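Local atomic coordinates of SidF, inhibitor of growth family, member 3 (Legionella pneumophila subsp. pneumophila, PDB entry 4FYE), a protein that acts as a phosphoinositide phosphatase, probably removing the 3-phosphate of phosphatidylinositol 3,4,5-trisphosphate. Residues H15-H29 with V40-V52. The protein carries 1 engineered substitution. Numbering follows the deposited sequence.
Sequences HLLSDLEPVPSQNQH and VFKDPMLDGKQVV
Gln50 reaches from its strand into the bend of Asn27, Gln28 and His29. CB of Gln50 sits 4.0 Å from CD2 of His29, and CG passes between that imidazole and the CG2 methyl of Val23. From there the chain runs extended (chi2 166°), laying the amide flat over one face of the His29 ring, the planes 4° apart. At the tip, NE2 of Gln50 donates to Asn27 O at 3.1 Å, with the acceptor near the amide plane, while its OE1 takes His29 N at 3.3 Å. The ring is pinned at its edge, where NE2 of His29 donates in plane to Gly48 O. Strands 39-42 and 50-55 form a hairpin at the edge of a six-stranded mixed sheet, and residues 21-23 add one antiparallel bridge: Pro22 and Phe41 are a non-hydrogen-bonded pair, flanked by Lys42 N to Glu21 O (2.7 Å) and Val23 N to Val40 O (3.1 Å). Glu21 and Lys42 point the same way and end in a salt bridge, NZ of Lys42 meeting OE1 of Glu21 from above the carboxylate plane. Pro44 packs against Leu16 and Leu20, its CB 3.6 Å from CD2 of Leu20, while SD of Met45 lies over the His15 ring face.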
ATOM      1  N   HIS A  15      -5.104 -16.169 -14.750  1.00 57.03           N
ATOM      2  CA  HIS A  15      -6.528 -16.522 -14.782  1.00 58.80           C
ATOM      3  C   HIS A  15      -7.421 -15.308 -14.684  1.00 56.94           C
ATOM      4  O   HIS A  15      -8.433 -15.234 -15.323  1.00 55.97           O
ATOM      5  CB  HIS A  15      -6.844 -17.527 -13.702  1.00 61.51           C
ATOM      6  CG  HIS A  15      -6.436 -18.915 -14.059  1.00 74.70           C
ATOM      7  ND1 HIS A  15      -7.306 -19.816 -14.578  1.00 80.03           N
ATOM      8  CD2 HIS A  15      -5.191 -19.530 -14.028  1.00 74.48           C
ATOM      9  CE1 HIS A  15      -6.652 -20.962 -14.829  1.00 84.64           C
ATOM     10  NE2 HIS A  15      -5.352 -20.784 -14.497  1.00 83.85           N
ATOM     11  N   LEU A  16      -6.999 -14.321 -13.896  1.00 55.00           N
ATOM     12  CA  LEU A  16      -7.793 -13.144 -13.621  1.00 50.76           C
ATOM     13  C   LEU A  16      -8.014 -12.316 -14.856  1.00 51.24           C
ATOM     14  O   LEU A  16      -8.986 -11.616 -14.933  1.00 52.82           O
ATOM     15  CB  LEU A  16      -7.117 -12.277 -12.552  1.00 42.70           C
ATOM     16  CG  LEU A  16      -7.410 -12.748 -11.142  1.00 42.26           C
ATOM     17  CD1 LEU A  16      -6.528 -12.069 -10.046  1.00 41.13           C
ATOM     18  CD2 LEU A  16      -8.886 -12.546 -10.887  1.00 40.42           C
ATOM     19  N   LEU A  17      -7.094 -12.374 -15.798  1.00 53.05           N
ATOM     20  CA  LEU A  17      -7.170 -11.555 -16.981  1.00 52.68           C
ATOM     21  C   LEU A  17      -7.846 -12.270 -18.130  1.00 57.06           C
ATOM     22  O   LEU A  17      -7.897 -11.753 -19.217  1.00 64.76           O
ATOM     23  CB  LEU A  17      -5.766 -11.103 -17.390  1.00 53.38           C
ATOM     24  CG  LEU A  17      -5.271 -10.121 -16.330  1.00 55.84           C
ATOM     25  CD1 LEU A  17      -3.772  -9.895 -16.448  1.00 53.08           C
ATOM     26  CD2 LEU A  17      -6.062  -8.841 -16.412  1.00 46.17           C
ATOM     27  N   SER A  18      -8.366 -13.464 -17.904  1.00 60.96           N
ATOM     28  CA  SER A  18      -8.921 -14.253 -19.011  1.00 64.95           C
ATOM     29  C   SER A  18     -10.449 -14.076 -19.067  1.00 69.51           C
ATOM     30  O   SER A  18     -10.992 -13.104 -18.499  1.00 63.17           O
ATOM     31  CB  SER A  18      -8.545 -15.743 -18.860  1.00 64.48           C
ATOM     32  OG  SER A  18      -9.149 -16.288 -17.691  1.00 61.41           O
ATOM     33  N   ASP A  19     -11.135 -15.012 -19.732  1.00 68.75           N
ATOM     34  CA  ASP A  19     -12.554 -14.869 -19.947  1.00 74.98           C
ATOM     35  C   ASP A  19     -13.317 -15.253 -18.715  1.00 74.15           C
ATOM     36  O   ASP A  19     -13.376 -16.427 -18.390  1.00 81.25           O
ATOM     37  CB  ASP A  19     -13.028 -15.682 -21.155  1.00 83.88           C
ATOM     38  CG  ASP A  19     -13.555 -14.786 -22.278  1.00 94.18           C
ATOM     39  OD1 ASP A  19     -13.131 -13.610 -22.345  1.00 96.10           O
ATOM     40  OD2 ASP A  19     -14.398 -15.234 -23.088  1.00103.18           O
ATOM     41  N   LEU A  20     -13.915 -14.277 -18.035  1.00 66.31           N
ATOM     42  CA  LEU A  20     -14.600 -14.580 -16.769  1.00 65.72           C
ATOM     43  C   LEU A  20     -16.110 -14.591 -16.849  1.00 67.71           C
ATOM     44  O   LEU A  20     -16.702 -13.975 -17.770  1.00 66.25           O
ATOM     45  CB  LEU A  20     -14.171 -13.601 -15.676  1.00 60.11           C
ATOM     46  CG  LEU A  20     -12.658 -13.483 -15.446  1.00 55.79           C
ATOM     47  CD1 LEU A  20     -12.388 -12.155 -14.743  1.00 54.03           C
ATOM     48  CD2 LEU A  20     -12.098 -14.640 -14.622  1.00 54.91           C
ATOM     49  N   GLU A  21     -16.732 -15.258 -15.865  1.00 67.00           N
ATOM     50  CA  GLU A  21     -18.193 -15.394 -15.824  1.00 69.28           C
ATOM     51  C   GLU A  21     -18.827 -14.140 -15.254  1.00 68.42           C
ATOM     52  O   GLU A  21     -18.539 -13.795 -14.115  1.00 65.32           O
ATOM     53  CB  GLU A  21     -18.654 -16.594 -14.987  1.00 73.97           C
ATOM     54  CG  GLU A  21     -20.181 -16.704 -14.849  1.00 86.26           C
ATOM     55  CD  GLU A  21     -20.705 -18.128 -14.562  1.00105.61           C
ATOM     56  OE1 GLU A  21     -21.848 -18.250 -14.055  1.00113.36           O
ATOM     57  OE2 GLU A  21     -20.004 -19.137 -14.842  1.00109.02           O
ATOM     58  N   PRO A  22     -19.725 -13.485 -16.037  1.00 71.42           N
ATOM     59  CA  PRO A  22     -20.507 -12.326 -15.568  1.00 67.37           C
ATOM     60  C   PRO A  22     -21.313 -12.600 -14.282  1.00 65.97           C
ATOM     61  O   PRO A  22     -21.693 -13.734 -14.022  1.00 70.62           O
ATOM     62  CB  PRO A  22     -21.445 -12.037 -16.766  1.00 70.99           C
ATOM     63  CG  PRO A  22     -20.705 -12.536 -17.979  1.00 65.27           C
ATOM     64  CD  PRO A  22     -19.940 -13.747 -17.487  1.00 66.16           C
ATOM     65  N   VAL A  23     -21.515 -11.555 -13.484  1.00 64.66           N
ATOM     66  CA  VAL A  23     -22.362 -11.545 -12.296  1.00 65.93           C
ATOM     67  C   VAL A  23     -23.415 -10.441 -12.478  1.00 68.45           C
ATOM     68  O   VAL A  23     -23.062  -9.286 -12.782  1.00 65.53           O
ATOM     69  CB  VAL A  23     -21.585 -11.146 -11.041  1.00 65.37           C
ATOM     70  CG1 VAL A  23     -22.465 -11.238  -9.811  1.00 66.90           C
ATOM     71  CG2 VAL A  23     -20.316 -11.967 -10.886  1.00 70.42           C
ATOM     72  N   PRO A  24     -24.706 -10.789 -12.295  1.00 73.50           N
ATOM     73  CA  PRO A  24     -25.896  -9.891 -12.321  1.00 74.04           C
ATOM     74  C   PRO A  24     -25.921  -8.989 -11.086  1.00 77.21           C
ATOM     75  O   PRO A  24     -25.400  -9.395 -10.041  1.00 78.85           O
ATOM     76  CB  PRO A  24     -27.071 -10.857 -12.207  1.00 75.02           C
ATOM     77  CG  PRO A  24     -26.523 -12.204 -12.547  1.00 78.27           C
ATOM     78  CD  PRO A  24     -25.073 -12.216 -12.198  1.00 73.44           C
ATOM     79  N   SER A  25     -26.547  -7.811 -11.190  1.00 76.73           N
ATOM     80  CA  SER A  25     -26.494  -6.773 -10.118  1.00 80.28           C
ATOM     81  C   SER A  25     -26.973  -7.190  -8.726  1.00 79.70           C
ATOM     82  O   SER A  25     -26.358  -6.837  -7.721  1.00 76.33           O
ATOM     83  CB  SER A  25     -27.245  -5.514 -10.527  1.00 78.84           C
ATOM     84  OG  SER A  25     -27.092  -5.309 -11.908  1.00 84.06           O
ATOM     85  N   GLN A  26     -28.084  -7.919  -8.680  1.00 83.80           N
ATOM     86  CA  GLN A  26     -28.661  -8.359  -7.413  1.00 83.54           C
ATOM     87  C   GLN A  26     -27.699  -9.293  -6.692  1.00 81.67           C
ATOM     88  O   GLN A  26     -27.864  -9.559  -5.509  1.00 83.19           O
ATOM     89  CB  GLN A  26     -30.024  -9.038  -7.627  1.00 87.78           C
ATOM     90  CG  GLN A  26     -29.963 -10.466  -8.155  1.00 91.59           C
ATOM     91  CD  GLN A  26     -30.091 -10.588  -9.673  1.00 95.84           C
ATOM     92  OE1 GLN A  26     -30.748 -11.512 -10.174  1.00 95.25           O
ATOM     93  NE2 GLN A  26     -29.451  -9.680 -10.413  1.00 92.98           N
ATOM     94  N   ASN A  27     -26.686  -9.785  -7.405  1.00 79.47           N
ATOM     95  CA  ASN A  27     -25.740 -10.713  -6.818  1.00 74.17           C
ATOM     96  C   ASN A  27     -24.392 -10.104  -6.446  1.00 74.70           C
ATOM     97  O   ASN A  27     -23.546 -10.785  -5.868  1.00 69.26           O
ATOM     98  CB  ASN A  27     -25.550 -11.927  -7.715  1.00 76.71           C
ATOM     99  CG  ASN A  27     -26.768 -12.864  -7.706  1.00 83.35           C
ATOM    100  OD1 ASN A  27     -26.891 -13.696  -8.599  1.00 77.61           O
ATOM    101  ND2 ASN A  27     -27.667 -12.734  -6.699  1.00 78.97           N
ATOM    102  N   GLN A  28     -24.200  -8.818  -6.735  1.00 73.59           N
ATOM    103  CA  GLN A  28     -22.900  -8.175  -6.443  1.00 69.02           C
ATOM    104  C   GLN A  28     -22.778  -7.914  -4.951  1.00 67.98           C
ATOM    105  O   GLN A  28     -23.782  -7.734  -4.262  1.00 65.52           O
ATOM    106  CB  GLN A  28     -22.728  -6.890  -7.259  1.00 62.64           C
ATOM    107  CG  GLN A  28     -23.118  -7.092  -8.716  1.00 66.89           C
ATOM    108  CD  GLN A  28     -23.066  -5.851  -9.569  1.00 63.77           C
ATOM    109  OE1 GLN A  28     -22.857  -4.750  -9.078  1.00 67.43           O
ATOM    110  NE2 GLN A  28     -23.228  -6.033 -10.876  1.00 69.20           N
ATOM    111  N   HIS A  29     -21.554  -7.942  -4.441  1.00 64.98           N
ATOM    112  CA  HIS A  29     -21.325  -7.560  -3.051  1.00 65.14           C
ATOM    113  C   HIS A  29     -21.643  -6.109  -2.663  1.00 67.24           C
ATOM    114  O   HIS A  29     -21.867  -5.794  -1.489  1.00 64.38           O
ATOM    115  CB  HIS A  29     -19.897  -7.949  -2.678  1.00 67.05           C
ATOM    116  CG  HIS A  29     -19.623  -9.440  -2.848  1.00 74.24           C
ATOM    117  ND1 HIS A  29     -20.533 -10.410  -2.488  1.00 69.70           N
ATOM    118  CD2 HIS A  29     -18.516 -10.105  -3.351  1.00 64.16           C
ATOM    119  CE1 HIS A  29     -20.029 -11.616  -2.773  1.00 72.98           C
ATOM    120  NE2 HIS A  29     -18.794 -11.435  -3.310  1.00 75.45           N
ATOM    121  N   VAL A  40     -18.583  -6.545 -13.464  1.00 47.31           N
ATOM    122  CA  VAL A  40     -18.415  -7.465 -12.382  1.00 51.32           C
ATOM    123  C   VAL A  40     -18.521  -8.916 -12.824  1.00 54.17           C
ATOM    124  O   VAL A  40     -19.353  -9.281 -13.672  1.00 53.71           O
ATOM    125  CB  VAL A  40     -19.425  -7.174 -11.273  1.00 53.74           C
ATOM    126  CG1 VAL A  40     -19.036  -7.922 -10.005  1.00 51.82           C
ATOM    127  CG2 VAL A  40     -19.438  -5.688 -10.990  1.00 53.60           C
ATOM    128  N   PHE A  41     -17.690  -9.741 -12.215  1.00 50.66           N
ATOM    129  CA  PHE A  41     -17.439 -11.077 -12.724  1.00 53.73           C
ATOM    130  C   PHE A  41     -17.135 -12.053 -11.573  1.00 57.91           C
ATOM    131  O   PHE A  41     -16.828 -11.641 -10.433  1.00 57.84           O
ATOM    132  CB  PHE A  41     -16.198 -11.036 -13.602  1.00 49.46           C
ATOM    133  CG  PHE A  41     -16.341 -10.239 -14.879  1.00 50.37           C
ATOM    134  CD1 PHE A  41     -17.047 -10.756 -15.968  1.00 49.01           C
ATOM    135  CD2 PHE A  41     -15.679  -8.998 -15.026  1.00 47.17           C
ATOM    136  CE1 PHE A  41     -17.144 -10.044 -17.161  1.00 48.76           C
ATOM    137  CE2 PHE A  41     -15.788  -8.278 -16.203  1.00 50.14           C
ATOM    138  CZ  PHE A  41     -16.522  -8.804 -17.289  1.00 48.72           C
ATOM    139  N   LYS A  42     -17.157 -13.357 -11.849  1.00 63.95           N
ATOM    140  CA  LYS A  42     -16.904 -14.333 -10.760  1.00 63.17           C
ATOM    141  C   LYS A  42     -15.417 -14.546 -10.679  1.00 58.67           C
ATOM    142  O   LYS A  42     -14.743 -14.483 -11.706  1.00 55.99           O
ATOM    143  CB  LYS A  42     -17.609 -15.654 -11.018  1.00 68.27           C
ATOM    144  CG  LYS A  42     -19.125 -15.653 -10.789  1.00 72.83           C
ATOM    145  CD  LYS A  42     -19.599 -17.116 -10.765  1.00 77.71           C
ATOM    146  CE  LYS A  42     -21.084 -17.332 -11.054  1.00 85.12           C
ATOM    147  NZ  LYS A  42     -21.381 -18.795 -11.310  1.00 86.26           N
ATOM    148  N   ASP A  43     -14.884 -14.763  -9.476  1.00 55.74           N
ATOM    149  CA  ASP A  43     -13.455 -15.073  -9.360  1.00 53.94           C
ATOM    150  C   ASP A  43     -13.161 -16.402 -10.057  1.00 57.61           C
ATOM    151  O   ASP A  43     -13.908 -17.371  -9.893  1.00 60.48           O
ATOM    152  CB  ASP A  43     -13.022 -15.102  -7.908  1.00 57.71           C
ATOM    153  CG  ASP A  43     -11.514 -15.176  -7.753  1.00 63.26           C
ATOM    154  OD1 ASP A  43     -10.979 -16.316  -7.835  1.00 68.59           O
ATOM    155  OD2 ASP A  43     -10.871 -14.103  -7.587  1.00 53.35           O
ATOM    156  N   PRO A  44     -12.108 -16.444 -10.882  1.00 57.43           N
ATOM    157  CA  PRO A  44     -11.848 -17.673 -11.643  1.00 57.61           C
ATOM    158  C   PRO A  44     -11.399 -18.816 -10.756  1.00 63.94           C
ATOM    159  O   PRO A  44     -11.260 -19.953 -11.229  1.00 76.74           O
ATOM    160  CB  PRO A  44     -10.680 -17.296 -12.562  1.00 56.86           C
ATOM    161  CG  PRO A  44     -10.001 -16.142 -11.881  1.00 57.63           C
ATOM    162  CD  PRO A  44     -11.067 -15.415 -11.094  1.00 52.57           C
ATOM    163  N   MET A  45     -11.175 -18.549  -9.487  1.00 64.37           N
ATOM    164  CA  MET A  45     -10.561 -19.559  -8.658  1.00 74.88           C
ATOM    165  C   MET A  45     -11.175 -19.657  -7.290  1.00 80.78           C
ATOM    166  O   MET A  45     -11.399 -20.752  -6.826  1.00 85.60           O
ATOM    167  CB  MET A  45      -9.038 -19.357  -8.571  1.00 76.93           C
ATOM    168  CG  MET A  45      -8.390 -19.401  -9.946  1.00 80.20           C
ATOM    169  SD  MET A  45      -6.729 -20.067 -10.067  1.00100.22           S
ATOM    170  CE  MET A  45      -6.100 -19.814  -8.406  1.00 86.36           C
ATOM    171  N   LEU A  46     -11.448 -18.535  -6.641  1.00 82.38           N
ATOM    172  CA  LEU A  46     -12.092 -18.609  -5.349  1.00 86.72           C
ATOM    173  C   LEU A  46     -13.616 -18.506  -5.429  1.00 84.88           C
ATOM    174  O   LEU A  46     -14.166 -17.504  -5.881  1.00 79.28           O
ATOM    175  CB  LEU A  46     -11.501 -17.603  -4.382  1.00 89.24           C
ATOM    176  CG  LEU A  46     -11.754 -17.958  -2.903  1.00107.28           C
ATOM    177  CD1 LEU A  46     -11.887 -19.457  -2.570  1.00107.05           C
ATOM    178  CD2 LEU A  46     -10.667 -17.296  -2.069  1.00115.40           C
ATOM    179  N   ASP A  47     -14.276 -19.547  -4.941  1.00 85.49           N
ATOM    180  CA  ASP A  47     -15.699 -19.813  -5.193  1.00 95.91           C
ATOM    181  C   ASP A  47     -16.664 -18.615  -5.095  1.00 88.15           C
ATOM    182  O   ASP A  47     -17.317 -18.273  -6.084  1.00 88.62           O
ATOM    183  CB  ASP A  47     -16.177 -20.934  -4.276  1.00106.59           C
ATOM    184  CG  ASP A  47     -16.049 -20.558  -2.820  1.00116.32           C
ATOM    185  OD1 ASP A  47     -16.793 -21.157  -2.003  1.00118.71           O
ATOM    186  OD2 ASP A  47     -15.229 -19.636  -2.512  1.00107.46           O
ATOM    187  N   GLY A  48     -16.791 -17.989  -3.928  1.00 77.95           N
ATOM    188  CA  GLY A  48     -17.757 -16.865  -3.825  1.00 74.70           C
ATOM    189  C   GLY A  48     -17.122 -15.471  -3.931  1.00 69.83           C
ATOM    190  O   GLY A  48     -17.716 -14.501  -3.524  1.00 64.42           O
ATOM    191  N   LYS A  49     -15.894 -15.372  -4.441  1.00 62.57           N
ATOM    192  CA  LYS A  49     -15.283 -14.051  -4.637  1.00 65.67           C
ATOM    193  C   LYS A  49     -15.603 -13.404  -6.014  1.00 62.58           C
ATOM    194  O   LYS A  49     -15.920 -14.097  -7.009  1.00 62.35           O
ATOM    195  CB  LYS A  49     -13.773 -14.046  -4.338  1.00 62.94           C
ATOM    196  CG  LYS A  49     -13.305 -14.671  -3.009  1.00 65.77           C
ATOM    197  CD  LYS A  49     -13.994 -14.154  -1.750  1.00 73.14           C
ATOM    198  CE  LYS A  49     -13.240 -14.568  -0.482  1.00 79.85           C
ATOM    199  NZ  LYS A  49     -13.747 -13.907   0.762  1.00 86.33           N
ATOM    200  N   GLN A  50     -15.556 -12.073  -6.042  1.00 57.91           N
ATOM    201  CA  GLN A  50     -15.857 -11.343  -7.256  1.00 55.47           C
ATOM    202  C   GLN A  50     -14.716 -10.476  -7.709  1.00 52.18           C
ATOM    203  O   GLN A  50     -13.827 -10.146  -6.920  1.00 48.20           O
ATOM    204  CB  GLN A  50     -17.127 -10.514  -7.074  1.00 56.42           C
ATOM    205  CG  GLN A  50     -18.370 -11.380  -7.294  1.00 62.63           C
ATOM    206  CD  GLN A  50     -19.653 -10.719  -6.813  1.00 62.76           C
ATOM    207  OE1 GLN A  50     -19.751  -9.490  -6.729  1.00 67.15           O
ATOM    208  NE2 GLN A  50     -20.658 -11.541  -6.504  1.00 63.35           N
ATOM    209  N   VAL A  51     -14.817 -10.035  -8.959  1.00 49.21           N
ATOM    210  CA  VAL A  51     -13.804  -9.255  -9.581  1.00 48.00           C
ATOM    211  C   VAL A  51     -14.434  -8.104 -10.315  1.00 51.40           C
ATOM    212  O   VAL A  51     -15.375  -8.315 -11.072  1.00 50.77           O
ATOM    213  CB  VAL A  51     -13.125 -10.131 -10.603  1.00 47.19           C
ATOM    214  CG1 VAL A  51     -11.987  -9.399 -11.248  1.00 43.79           C
ATOM    215  CG2 VAL A  51     -12.648 -11.376  -9.906  1.00 48.60           C
ATOM    216  N   VAL A  52     -13.922  -6.888 -10.129  1.00 44.90           N
ATOM    217  CA  VAL A  52     -14.444  -5.798 -10.909  1.00 40.83           C
ATOM    218  C   VAL A  52     -13.385  -5.348 -11.920  1.00 43.97           C
ATOM    219  O   VAL A  52     -12.226  -5.080 -11.533  1.00 43.83           O
ATOM    220  CB  VAL A  52     -14.732  -4.598 -10.029  1.00 43.96           C
ATOM    221  CG1 VAL A  52     -15.393  -3.526 -10.882  1.00 42.51           C
ATOM    222  CG2 VAL A  52     -15.575  -4.965  -8.802  1.00 45.23           C
TER